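Local coordinates for putative phophotriesterase (Proteus mirabilis, PDB 3RHG), which probably hydrolyses ester bonds at a site with two zinc ions, as a member of the phosphotriesterase family of metal-dependent hydrolases, at residues 39-50 and 56-67. Numbering follows the deposited sequence. Where two conformers were deposited one is given.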
ATOM      1  N   TYR A  39      13.584 -10.418  -8.329  1.00 26.52           N
ATOM      2  CA  TYR A  39      12.740 -11.566  -8.000  1.00 28.25           C
ATOM      3  C   TYR A  39      12.361 -12.298  -9.266  1.00 29.30           C
ATOM      4  O   TYR A  39      12.502 -11.764 -10.369  1.00 30.29           O
ATOM      5  CB  TYR A  39      11.432 -11.098  -7.349  1.00 27.05           C
ATOM      6  CG  TYR A  39      11.544 -10.337  -6.044  1.00 27.22           C
ATOM      7  CD1 TYR A  39      11.738 -10.998  -4.831  1.00 27.13           C
ATOM      8  CD2 TYR A  39      11.414  -8.956  -6.027  1.00 24.46           C
ATOM      9  CE1 TYR A  39      11.813 -10.289  -3.620  1.00 25.49           C
ATOM     10  CE2 TYR A  39      11.478  -8.238  -4.843  1.00 24.77           C
ATOM     11  CZ  TYR A  39      11.679  -8.903  -3.642  1.00 25.93           C
ATOM     12  OH  TYR A  39      11.737  -8.169  -2.485  1.00 26.11           O
ATOM     13  N   GLU A  40      11.829 -13.509  -9.096  1.00 33.08           N
ATOM     14  CA  GLU A  40      11.431 -14.347 -10.220  1.00 36.48           C
ATOM     15  C   GLU A  40      10.396 -13.630 -11.078  1.00 32.83           C
ATOM     16  O   GLU A  40      10.379 -13.781 -12.298  1.00 39.82           O
ATOM     17  CB  GLU A  40      10.903 -15.702  -9.727  1.00 41.68           C
ATOM     18  CG  GLU A  40      10.620 -16.717 -10.847  1.00 53.55           C
ATOM     19  CD  GLU A  40      10.452 -18.143 -10.332  1.00 62.34           C
ATOM     20  OE1 GLU A  40      10.491 -18.341  -9.098  1.00 65.58           O
ATOM     21  OE2 GLU A  40      10.282 -19.070 -11.162  1.00 69.13           O
ATOM     22  N   PHE A  41       9.544 -12.830 -10.441  1.00 29.82           N
ATOM     23  CA  PHE A  41       8.471 -12.162 -11.177  1.00 31.65           C
ATOM     24  C   PHE A  41       8.926 -10.878 -11.886  1.00 30.75           C
ATOM     25  O   PHE A  41       8.246 -10.402 -12.789  1.00 33.04           O
ATOM     26  CB  PHE A  41       7.281 -11.856 -10.257  1.00 31.34           C
ATOM     27  CG  PHE A  41       7.579 -10.819  -9.214  1.00 27.94           C
ATOM     28  CD1 PHE A  41       7.585  -9.469  -9.541  1.00 25.82           C
ATOM     29  CD2 PHE A  41       7.878 -11.190  -7.900  1.00 26.77           C
ATOM     30  CE1 PHE A  41       7.840  -8.505  -8.563  1.00 27.36           C
ATOM     31  CE2 PHE A  41       8.177 -10.223  -6.935  1.00 28.05           C
ATOM     32  CZ  PHE A  41       8.155  -8.882  -7.277  1.00 28.03           C
ATOM     33  N   SER A  42      10.071 -10.333 -11.490  1.00 31.01           N
ATOM     34  CA  SER A  42      10.481  -8.987 -11.922  1.00 32.57           C
ATOM     35  C   SER A  42      10.809  -8.882 -13.408  1.00 31.23           C
ATOM     36  O   SER A  42      10.696  -7.811 -14.002  1.00 30.33           O
ATOM     37  CB  SER A  42      11.715  -8.520 -11.144  1.00 35.88           C
ATOM     38  OG  SER A  42      11.558  -8.662  -9.754  1.00 35.11           O
ATOM     39  N   HIS A  43      11.233  -9.985 -14.009  1.00 33.54           N
ATOM     40  CA  HIS A  43      11.722  -9.963 -15.388  0.50 35.46           C
ATOM     41  C   HIS A  43      10.716  -9.346 -16.346  1.00 34.90           C
ATOM     42  O   HIS A  43      11.091  -8.649 -17.306  1.00 39.44           O
ATOM     43  CB  HIS A  43      12.082 -11.376 -15.859  0.50 36.18           C
ATOM     44  CG  HIS A  43      10.894 -12.254 -16.109  0.50 35.77           C
ATOM     45  ND1 HIS A  43      10.268 -12.966 -15.107  0.50 42.18           N
ATOM     46  CD2 HIS A  43      10.219 -12.538 -17.248  0.50 39.68           C
ATOM     47  CE1 HIS A  43       9.260 -13.650 -15.619  0.50 43.23           C
ATOM     48  NE2 HIS A  43       9.208 -13.408 -16.916  0.50 41.93           N
ATOM     49  N   VAL A  44       9.432  -9.601 -16.093  1.00 36.25           N
ATOM     50  CA  VAL A  44       8.372  -9.087 -16.963  1.00 40.12           C
ATOM     51  C   VAL A  44       8.213  -7.568 -16.882  1.00 37.62           C
ATOM     52  O   VAL A  44       7.627  -6.956 -17.777  1.00 40.79           O
ATOM     53  CB  VAL A  44       6.990  -9.758 -16.700  1.00 42.89           C
ATOM     54  CG1 VAL A  44       7.111 -11.282 -16.690  1.00 47.69           C
ATOM     55  CG2 VAL A  44       6.360  -9.237 -15.410  1.00 43.66           C
ATOM     56  N   LEU A  45       8.735  -6.965 -15.812  1.00 33.25           N
ATOM     57  CA  LEU A  45       8.587  -5.519 -15.592  1.00 29.64           C
ATOM     58  C   LEU A  45       9.604  -4.709 -16.369  1.00 31.61           C
ATOM     59  O   LEU A  45       9.387  -3.529 -16.658  1.00 33.63           O
ATOM     60  CB  LEU A  45       8.756  -5.171 -14.103  1.00 28.61           C
ATOM     61  CG  LEU A  45       7.823  -5.868 -13.106  1.00 30.07           C
ATOM     62  CD1 LEU A  45       8.235  -5.532 -11.677  1.00 32.99           C
ATOM     63  CD2 LEU A  45       6.351  -5.503 -13.351  1.00 34.39           C
ATOM     64  N   VAL A  46      10.724  -5.343 -16.687  1.00 32.66           N
ATOM     65  CA  VAL A  46      11.920  -4.616 -17.088  1.00 33.89           C
ATOM     66  C   VAL A  46      11.704  -3.705 -18.288  1.00 34.97           C
ATOM     67  O   VAL A  46      12.113  -2.526 -18.269  1.00 34.97           O
ATOM     68  CB  VAL A  46      13.098  -5.589 -17.322  1.00 36.34           C
ATOM     69  CG1 VAL A  46      14.274  -4.871 -17.978  1.00 38.51           C
ATOM     70  CG2 VAL A  46      13.515  -6.211 -15.988  1.00 34.46           C
ATOM     71  N   ASP A  47      11.044  -4.238 -19.317  1.00 35.90           N
ATOM     72  CA  ASP A  47      10.894  -3.519 -20.582  1.00 35.81           C
ATOM     73  C   ASP A  47       9.507  -2.944 -20.799  1.00 37.22           C
ATOM     74  O   ASP A  47       9.197  -2.490 -21.897  1.00 39.43           O
ATOM     75  CB  ASP A  47      11.253  -4.432 -21.761  1.00 41.13           C
ATOM     76  CG  ASP A  47      12.731  -4.750 -21.816  1.00 53.02           C
ATOM     77  OD1 ASP A  47      13.545  -3.859 -21.484  1.00 62.40           O
ATOM     78  OD2 ASP A  47      13.080  -5.890 -22.194  1.00 65.97           O
ATOM     79  N   LYS A  48       8.668  -2.972 -19.765  1.00 33.72           N
ATOM     80  CA  LYS A  48       7.308  -2.462 -19.891  1.00 34.64           C
ATOM     81  C   LYS A  48       7.226  -0.978 -19.577  1.00 33.58           C
ATOM     82  O   LYS A  48       8.010  -0.459 -18.784  1.00 37.56           O
ATOM     83  CB  LYS A  48       6.337  -3.244 -19.003  1.00 35.83           C
ATOM     84  CG  LYS A  48       5.975  -4.626 -19.557  1.00 48.55           C
ATOM     85  CD  LYS A  48       4.898  -5.294 -18.712  1.00 50.51           C
ATOM     86  CE  LYS A  48       4.333  -6.507 -19.414  1.00 58.39           C
ATOM     87  NZ  LYS A  48       5.399  -7.292 -20.111  1.00 64.50           N
ATOM     88  N   LYS A  49       6.280  -0.302 -20.217  1.00 34.94           N
ATOM     89  CA  LYS A  49       5.933   1.060 -19.854  1.00 31.46           C
ATOM     90  C   LYS A  49       5.163   1.030 -18.542  1.00 31.50           C
ATOM     91  O   LYS A  49       4.332   0.146 -18.300  1.00 32.91           O
ATOM     92  CB  LYS A  49       5.087   1.726 -20.951  1.00 38.75           C
ATOM     93  CG  LYS A  49       5.882   2.491 -22.013  1.00 46.11           C
ATOM     94  CD  LYS A  49       7.176   1.772 -22.401  1.00 51.34           C
ATOM     95  CE  LYS A  49       7.729   2.254 -23.742  1.00 62.04           C
ATOM     96  NZ  LYS A  49       8.485   3.534 -23.635  1.00 64.00           N
ATOM     97  N   VAL A  50       5.452   1.978 -17.671  1.00 29.99           N
ATOM     98  CA  VAL A  50       4.706   2.064 -16.424  1.00 26.14           C
ATOM     99  C   VAL A  50       3.226   2.371 -16.687  1.00 27.86           C
ATOM    100  O   VAL A  50       2.883   3.299 -17.440  1.00 30.26           O
ATOM    101  CB  VAL A  50       5.316   3.111 -15.470  1.00 25.30           C
ATOM    102  CG1 VAL A  50       4.472   3.221 -14.190  1.00 26.72           C
ATOM    103  CG2 VAL A  50       6.753   2.727 -15.151  1.00 27.77           C
ATOM    104  N   TRP A  56       1.242  -3.939  -9.352  1.00 21.88           N
ATOM    105  CA  TRP A  56       1.371  -5.151  -8.549  1.00 27.04           C
ATOM    106  C   TRP A  56       2.849  -5.511  -8.363  1.00 24.87           C
ATOM    107  O   TRP A  56       3.257  -5.979  -7.293  1.00 28.15           O
ATOM    108  CB  TRP A  56       0.600  -6.329  -9.183  1.00 28.27           C
ATOM    109  CG  TRP A  56       1.098  -6.737 -10.566  1.00 25.88           C
ATOM    110  CD1 TRP A  56       0.573  -6.366 -11.771  1.00 26.24           C
ATOM    111  CD2 TRP A  56       2.204  -7.606 -10.867  1.00 26.73           C
ATOM    112  NE1 TRP A  56       1.291  -6.930 -12.804  1.00 27.65           N
ATOM    113  CE2 TRP A  56       2.293  -7.698 -12.277  1.00 27.78           C
ATOM    114  CE3 TRP A  56       3.127  -8.318 -10.082  1.00 27.32           C
ATOM    115  CZ2 TRP A  56       3.265  -8.467 -12.916  1.00 31.14           C
ATOM    116  CZ3 TRP A  56       4.094  -9.085 -10.725  1.00 27.77           C
ATOM    117  CH2 TRP A  56       4.157  -9.144 -12.124  1.00 31.12           C
ATOM    118  N   GLY A  57       3.641  -5.273  -9.404  1.00 25.96           N
ATOM    119  CA  GLY A  57       5.053  -5.647  -9.403  1.00 22.08           C
ATOM    120  C   GLY A  57       5.998  -4.510  -9.055  1.00 22.18           C
ATOM    121  O   GLY A  57       7.008  -4.723  -8.366  1.00 22.64           O
ATOM    122  N   LEU A  58       5.698  -3.308  -9.554  1.00 24.05           N
ATOM    123  CA  LEU A  58       6.573  -2.166  -9.331  1.00 22.11           C
ATOM    124  C   LEU A  58       6.630  -1.804  -7.847  1.00 20.52           C
ATOM    125  O   LEU A  58       7.599  -1.210  -7.383  1.00 21.92           O
ATOM    126  CB  LEU A  58       6.107  -0.954 -10.145  1.00 23.12           C
ATOM    127  CG  LEU A  58       6.260  -1.088 -11.667  1.00 23.93           C
ATOM    128  CD1 LEU A  58       5.645   0.120 -12.378  1.00 30.64           C
ATOM    129  CD2 LEU A  58       7.730  -1.279 -12.066  1.00 28.54           C
ATOM    130  N   LYS A  59       5.589  -2.152  -7.095  1.00 21.67           N
ATOM    131  CA  LYS A  59       5.560  -1.885  -5.660  0.50 20.85           C
ATOM    132  C   LYS A  59       6.555  -2.733  -4.871  1.00 22.62           C
ATOM    133  O   LYS A  59       6.761  -2.484  -3.677  1.00 21.72           O
ATOM    134  CB  LYS A  59       4.149  -2.062  -5.090  0.50 19.25           C
ATOM    135  CG  LYS A  59       3.247  -0.858  -5.323  0.50 21.57           C
ATOM    136  CD  LYS A  59       1.897  -1.021  -4.633  0.50 23.09           C
ATOM    137  CE  LYS A  59       0.977   0.150  -4.962  0.50 21.69           C
ATOM    138  NZ  LYS A  59       1.593   1.475  -4.653  0.50 22.48           N
ATOM    139  N   TYR A  60       7.173  -3.715  -5.540  1.00 22.06           N
ATOM    140  CA  TYR A  60       8.170  -4.606  -4.912  1.00 23.85           C
ATOM    141  C   TYR A  60       9.535  -4.567  -5.598  1.00 24.23           C
ATOM    142  O   TYR A  60      10.540  -4.915  -4.994  1.00 23.91           O
ATOM    143  CB  TYR A  60       7.613  -6.049  -4.702  1.00 24.27           C
ATOM    144  CG  TYR A  60       6.486  -5.942  -3.728  1.00 23.00           C
ATOM    145  CD1 TYR A  60       6.730  -5.902  -2.347  1.00 25.23           C
ATOM    146  CD2 TYR A  60       5.196  -5.693  -4.172  1.00 26.77           C
ATOM    147  CE1 TYR A  60       5.694  -5.695  -1.443  1.00 26.24           C
ATOM    148  CE2 TYR A  60       4.161  -5.477  -3.271  1.00 25.40           C
ATOM    149  CZ  TYR A  60       4.417  -5.473  -1.919  1.00 27.17           C
ATOM    150  OH  TYR A  60       3.386  -5.224  -1.041  1.00 29.85           O
ATOM    151  N   ASP A  61       9.571  -4.117  -6.853  1.00 22.42           N
ATOM    152  CA  ASP A  61      10.834  -4.012  -7.575  1.00 23.78           C
ATOM    153  C   ASP A  61      10.768  -2.813  -8.512  1.00 23.19           C
ATOM    154  O   ASP A  61      10.709  -2.953  -9.737  1.00 25.15           O
ATOM    155  CB  ASP A  61      11.113  -5.320  -8.317  1.00 22.55           C
ATOM    156  CG  ASP A  61      12.571  -5.462  -8.723  1.00 26.12           C
ATOM    157  OD1 ASP A  61      13.326  -4.474  -8.591  1.00 28.53           O
ATOM    158  OD2 ASP A  61      12.951  -6.562  -9.189  1.00 28.19           O
ATOM    159  N   PRO A  62      10.734  -1.604  -7.926  1.00 21.40           N
ATOM    160  CA  PRO A  62      10.569  -0.400  -8.737  1.00 22.68           C
ATOM    161  C   PRO A  62      11.747  -0.121  -9.676  1.00 22.05           C
ATOM    162  O   PRO A  62      11.553   0.418 -10.775  1.00 24.38           O
ATOM    163  CB  PRO A  62      10.481   0.720  -7.684  1.00 25.61           C
ATOM    164  CG  PRO A  62      11.173   0.143  -6.446  1.00 23.59           C
ATOM    165  CD  PRO A  62      10.769  -1.306  -6.477  1.00 22.62           C
ATOM    166  N   TYR A  63      12.953  -0.482  -9.244  1.00 22.95           N
ATOM    167  CA  TYR A  63      14.173  -0.020  -9.909  1.00 24.31           C
ATOM    168  C   TYR A  63      14.601  -0.873 -11.098  1.00 25.91           C
ATOM    169  O   TYR A  63      15.554  -0.515 -11.798  1.00 28.15           O
ATOM    170  CB  TYR A  63      15.329   0.043  -8.904  1.00 25.14           C
ATOM    171  CG  TYR A  63      15.138   1.028  -7.762  1.00 23.90           C
ATOM    172  CD1 TYR A  63      14.392   2.195  -7.923  1.00 25.45           C
ATOM    173  CD2 TYR A  63      15.722   0.794  -6.521  1.00 28.82           C
ATOM    174  CE1 TYR A  63      14.239   3.101  -6.878  1.00 25.80           C
ATOM    175  CE2 TYR A  63      15.576   1.696  -5.460  1.00 29.90           C
ATOM    176  CZ  TYR A  63      14.832   2.842  -5.639  1.00 25.09           C
ATOM    177  OH  TYR A  63      14.691   3.714  -4.576  1.00 28.23           O
ATOM    178  N   CYS A  64      13.915  -1.986 -11.342  1.00 24.80           N
ATOM    179  CA  CYS A  64      14.281  -2.869 -12.467  1.00 25.65           C
ATOM    180  C   CYS A  64      13.590  -2.447 -13.765  1.00 29.81           C
ATOM    181  O   CYS A  64      13.908  -2.946 -14.842  1.00 31.21           O
ATOM    182  CB  CYS A  64      13.936  -4.329 -12.165  1.00 29.96           C
ATOM    183  SG  CYS A  64      12.160  -4.721 -12.323  1.00 30.41           S
ATOM    184  N   CYS A  65      12.629  -1.536 -13.655  1.00 25.82           N
ATOM    185  CA  CYS A  65      11.816  -1.133 -14.809  1.00 27.77           C
ATOM    186  C   CYS A  65      12.398   0.136 -15.448  1.00 28.41           C
ATOM    187  O   CYS A  65      12.334   1.221 -14.877  1.00 28.26           O
ATOM    188  CB  CYS A  65      10.363  -0.913 -14.367  1.00 26.21           C
ATOM    189  SG  CYS A  65       9.253  -0.243 -15.616  1.00 27.91           S
ATOM    190  N   CYS A  66      12.956   0.016 -16.643  1.00 29.92           N
ATOM    191  CA  CYS A  66      13.629   1.146 -17.282  0.50 30.81           C
ATOM    192  C   CYS A  66      12.750   2.393 -17.389  1.00 28.76           C
ATOM    193  O   CYS A  66      13.181   3.504 -17.081  1.00 30.20           O
ATOM    194  CB  CYS A  66      14.122   0.745 -18.674  0.50 29.89           C
ATOM    195  SG  CYS A  66      15.276  -0.630 -18.662  0.50 34.67           S
ATOM    196  N   ASP A  67      11.523   2.213 -17.865  1.00 30.25           N
ATOM    197  CA  ASP A  67      10.625   3.350 -18.075  1.00 29.22           C
ATOM    198  C   ASP A  67      10.363   4.082 -16.758  1.00 26.80           C
ATOM    199  O   ASP A  67      10.233   5.319 -16.725  1.00 27.66           O
ATOM    200  CB  ASP A  67       9.300   2.895 -18.684  1.00 30.58           C
ATOM    201  CG  ASP A  67       8.353   4.052 -18.960  1.00 30.30           C
ATOM    202  OD1 ASP A  67       8.765   5.015 -19.660  1.00 33.58           O
ATOM    203  OD2 ASP A  67       7.197   4.000 -18.480  1.00 31.62           O
TER
HETATM  204  O   HOH W   1      10.644  -5.619  -2.283  1.00 29.63           O
HETATM  205  O   HOH W   2      10.650  -0.281 -19.074  1.00 35.04           O
HETATM  206  O   HOH W   3       6.915   5.802 -21.989  1.00 79.02           O
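L45 lies against G57 where the excursion after strand 19-24, the first strand of the (beta/alpha)8 barrel, folds back on itself; it includes the short helix 55-58. L45 CB meets C64 SG at 3.9 Å. With chi1 at -57°, CG lies opposite the carbonyl carbon, and the two methyls beyond it reach 56-67. CD1 rests on the carbonyl group of G57, 3.6 Å from its C. CD2 sits near G57 CA and approaches the W56 indole obliquely, 4.3 Å from CZ2. V44 CG2 meets the edge of that indole. The F41 and W56 rings are inclined at 56°, with F41 CD1 3.7 Å from W56 CZ3. Y60 CB lies at the edge of the F41 ring. Y39, F41, W56 and Y60 also pack on the second subunit, at the dimer interface. Polar bonds join the segments at both ends. S42 OG donates to D61 OD2 and accepts from Y39 N; D61 OD2 also bonds F38 N. In between, C66 N donates to V46 O at 3.1 Å. D67 OD1 forms a salt bridge with K298. The other oxygen, OD2, takes V50 N on its anti side at 2.8 Å, 17° out of the carboxylate plane.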